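Local structure of GlcNAc Inducible Gene 2, GIG2 (Candida albicans, 6AKZ) at residues N129-K134 with E413-N418. The protein binds an iron ion and is probably an oxygenase of the DUF1479 family, with a cupin-type fold. Residues are numbered along the deposited sequence; the frame is centred on the assembly and turned at random.
Sequences NVFWSK and EFQGAN
Gln415 meets Asn129 and Phe131 with both polar atoms of its side-chain amide, OE1 and NE2, and Glu413 helps to set that amide. Glu413, just past helix 407-412, makes no direct contact with 129-134. Its OE1 takes one N-H of Gln415 NE2 at 3.1 Å, from above the carboxylate plane. Ser397 also bonds this oxygen, and Arg402 forms a salt bridge with OE2. The other N-H of Gln415 NE2 goes to Asn129 O at 3.2 Å and 161°. Both acceptors lie near the amide plane, which fixes the rotation of the group. Gln415 OE1 receives the backbone N-H of Phe131 at 2.7 Å, with that donor tilted from the carbonyl plane. The Gln415 chain is bent at chi2 (-71°), which brings the amide to Asn129 O and Phe131 N. Gln415 CD sits at the edge of the Phe131 ring, in its plane, and the ring and amide planes are 52° apart. Gln415 CB comes within 3.5 Å of Trp132 CD1. The Trp132 indole donates through NE1 to Ile396 O and packs on helix 382-394. Strand 127-128 is an outermost strand of the mixed sheet of this cupin-clan protein. The contact ties the loop after it to the loop after helix 407-412, away from the iron site. Gln415 O accepts a weak bond from Trp132 N. Gly416 CA passes 4.3 Å from the CA of Ser133, the N-cap of helix 134-140, whose OG hydrogen-bonds Gln136 OE1. Ala417 CB rests on Trp132 CB at 3.9 Å, and Ala417 CA makes a CA-H...O contact with Trp132 O. A water donates to that same oxygen and accepts from Asn418 N.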
loop_
_atom_site.group_PDB
_atom_site.type_symbol
_atom_site.label_atom_id
_atom_site.label_comp_id
_atom_site.label_asym_id
_atom_site.label_seq_id
_atom_site.Cartn_x
_atom_site.Cartn_y
_atom_site.Cartn_z
ATOM N N ASN A 129 17.782 -0.418 7.875
ATOM C CA ASN A 129 17.605 -1.451 6.857
ATOM C C ASN A 129 17.850 -2.813 7.487
ATOM O O ASN A 129 18.826 -3.499 7.148
ATOM C CB ASN A 129 18.530 -1.193 5.656
ATOM C CG ASN A 129 18.078 0.008 4.833
ATOM O OD1 ASN A 129 17.293 0.810 5.287
ATOM N ND2 ASN A 129 18.522 0.091 3.615
ATOM N N VAL A 130 17.022 -3.134 8.472
ATOM C CA VAL A 130 16.980 -4.404 9.102
ATOM C C VAL A 130 15.643 -5.021 8.629
ATOM O O VAL A 130 14.547 -4.414 8.738
ATOM C CB VAL A 130 17.141 -4.331 10.627
ATOM C CG1 VAL A 130 16.040 -3.521 11.339
ATOM C CG2 VAL A 130 17.135 -5.719 11.215
ATOM N N PHE A 131 15.726 -6.235 8.116
ATOM C CA PHE A 131 14.553 -6.926 7.556
ATOM C C PHE A 131 14.113 -8.203 8.265
ATOM O O PHE A 131 12.877 -8.434 8.381
ATOM C CB PHE A 131 14.838 -7.186 6.087
ATOM C CG PHE A 131 15.095 -5.929 5.308
ATOM C CD1 PHE A 131 14.057 -5.124 4.883
ATOM C CD2 PHE A 131 16.418 -5.477 5.091
ATOM C CE1 PHE A 131 14.294 -3.987 4.137
ATOM C CE2 PHE A 131 16.677 -4.310 4.372
ATOM C CZ PHE A 131 15.600 -3.552 3.891
ATOM N N TRP A 132 15.071 -9.049 8.728
ATOM C CA TRP A 132 14.798 -10.405 9.190
ATOM C C TRP A 132 15.101 -10.671 10.684
ATOM O O TRP A 132 15.239 -11.832 11.120
ATOM C CB TRP A 132 15.497 -11.465 8.258
ATOM C CG TRP A 132 15.329 -11.263 6.755
ATOM C CD1 TRP A 132 16.306 -11.021 5.829
ATOM C CD2 TRP A 132 14.087 -11.165 6.035
ATOM N NE1 TRP A 132 15.766 -10.807 4.564
ATOM C CE2 TRP A 132 14.400 -10.886 4.670
ATOM C CE3 TRP A 132 12.751 -11.325 6.400
ATOM C CZ2 TRP A 132 13.434 -10.766 3.694
ATOM C CZ3 TRP A 132 11.762 -11.167 5.384
ATOM C CH2 TRP A 132 12.118 -10.918 4.069
ATOM N N SER A 133 15.228 -9.599 11.468
ATOM C CA SER A 133 15.573 -9.760 12.883
ATOM C C SER A 133 14.534 -10.562 13.625
ATOM O O SER A 133 13.356 -10.652 13.199
ATOM C CB SER A 133 15.716 -8.347 13.532
ATOM O OG SER A 133 14.469 -7.685 13.654
ATOM N N LYS A 134 14.916 -11.134 14.775
ATOM C CA LYS A 134 13.978 -11.864 15.566
ATOM C C LYS A 134 12.702 -11.059 15.942
ATOM O O LYS A 134 11.581 -11.600 15.897
ATOM C CB LYS A 134 14.653 -12.398 16.840
ATOM C CG LYS A 134 13.714 -13.228 17.741
ATOM C CD LYS A 134 14.322 -13.329 19.136
ATOM C CE LYS A 134 14.061 -14.673 19.799
ATOM N NZ LYS A 134 13.133 -14.599 20.974
ATOM N N GLU A 413 26.629 -7.388 4.856
ATOM C CA GLU A 413 25.366 -7.254 5.632
ATOM C C GLU A 413 24.963 -8.565 6.294
ATOM O O GLU A 413 25.362 -9.637 5.868
ATOM C CB GLU A 413 24.266 -6.622 4.796
ATOM C CG GLU A 413 23.927 -7.353 3.501
ATOM C CD GLU A 413 22.479 -7.180 3.041
ATOM O OE1 GLU A 413 21.710 -6.416 3.669
ATOM O OE2 GLU A 413 22.115 -7.800 1.996
ATOM N N PHE A 414 24.257 -8.447 7.412
ATOM C CA PHE A 414 23.771 -9.537 8.191
ATOM C C PHE A 414 22.347 -9.156 8.687
ATOM O O PHE A 414 22.196 -8.130 9.305
ATOM C CB PHE A 414 24.672 -9.728 9.394
ATOM C CG PHE A 414 24.194 -10.753 10.326
ATOM C CD1 PHE A 414 24.390 -12.095 10.057
ATOM C CD2 PHE A 414 23.513 -10.403 11.478
ATOM C CE1 PHE A 414 23.913 -13.053 10.936
ATOM C CE2 PHE A 414 23.012 -11.371 12.350
ATOM C CZ PHE A 414 23.201 -12.687 12.068
ATOM N N GLN A 415 21.332 -9.977 8.504
ATOM C CA GLN A 415 19.950 -9.533 8.772
ATOM C C GLN A 415 19.244 -10.138 9.936
ATOM O O GLN A 415 18.004 -9.905 10.082
ATOM C CB GLN A 415 19.140 -9.691 7.476
ATOM C CG GLN A 415 19.551 -8.686 6.378
ATOM C CD GLN A 415 19.128 -7.272 6.701
ATOM O OE1 GLN A 415 18.275 -7.070 7.549
ATOM N NE2 GLN A 415 19.693 -6.301 5.995
ATOM N N GLY A 416 19.916 -10.973 10.738
ATOM C CA GLY A 416 19.315 -11.545 11.908
ATOM C C GLY A 416 18.383 -12.706 11.710
ATOM O O GLY A 416 17.651 -13.072 12.624
ATOM N N ALA A 417 18.378 -13.297 10.513
ATOM C CA ALA A 417 17.451 -14.380 10.150
ATOM C C ALA A 417 17.744 -15.582 10.939
ATOM O O ALA A 417 18.895 -15.968 11.041
ATOM C CB ALA A 417 17.630 -14.733 8.697
ATOM N N ASN A 418 16.746 -16.124 11.571
ATOM C CA ASN A 418 16.874 -17.409 12.233
ATOM C C ASN A 418 15.647 -18.197 12.032
ATOM O O ASN A 418 14.580 -17.816 12.510
ATOM C CB ASN A 418 17.121 -17.252 13.738
ATOM C CG ASN A 418 18.566 -17.290 14.077
ATOM O OD1 ASN A 418 19.129 -16.316 14.543
ATOM N ND2 ASN A 418 19.196 -18.437 13.828
HETATM O O HOH W 1 14.281 -14.163 12.090
#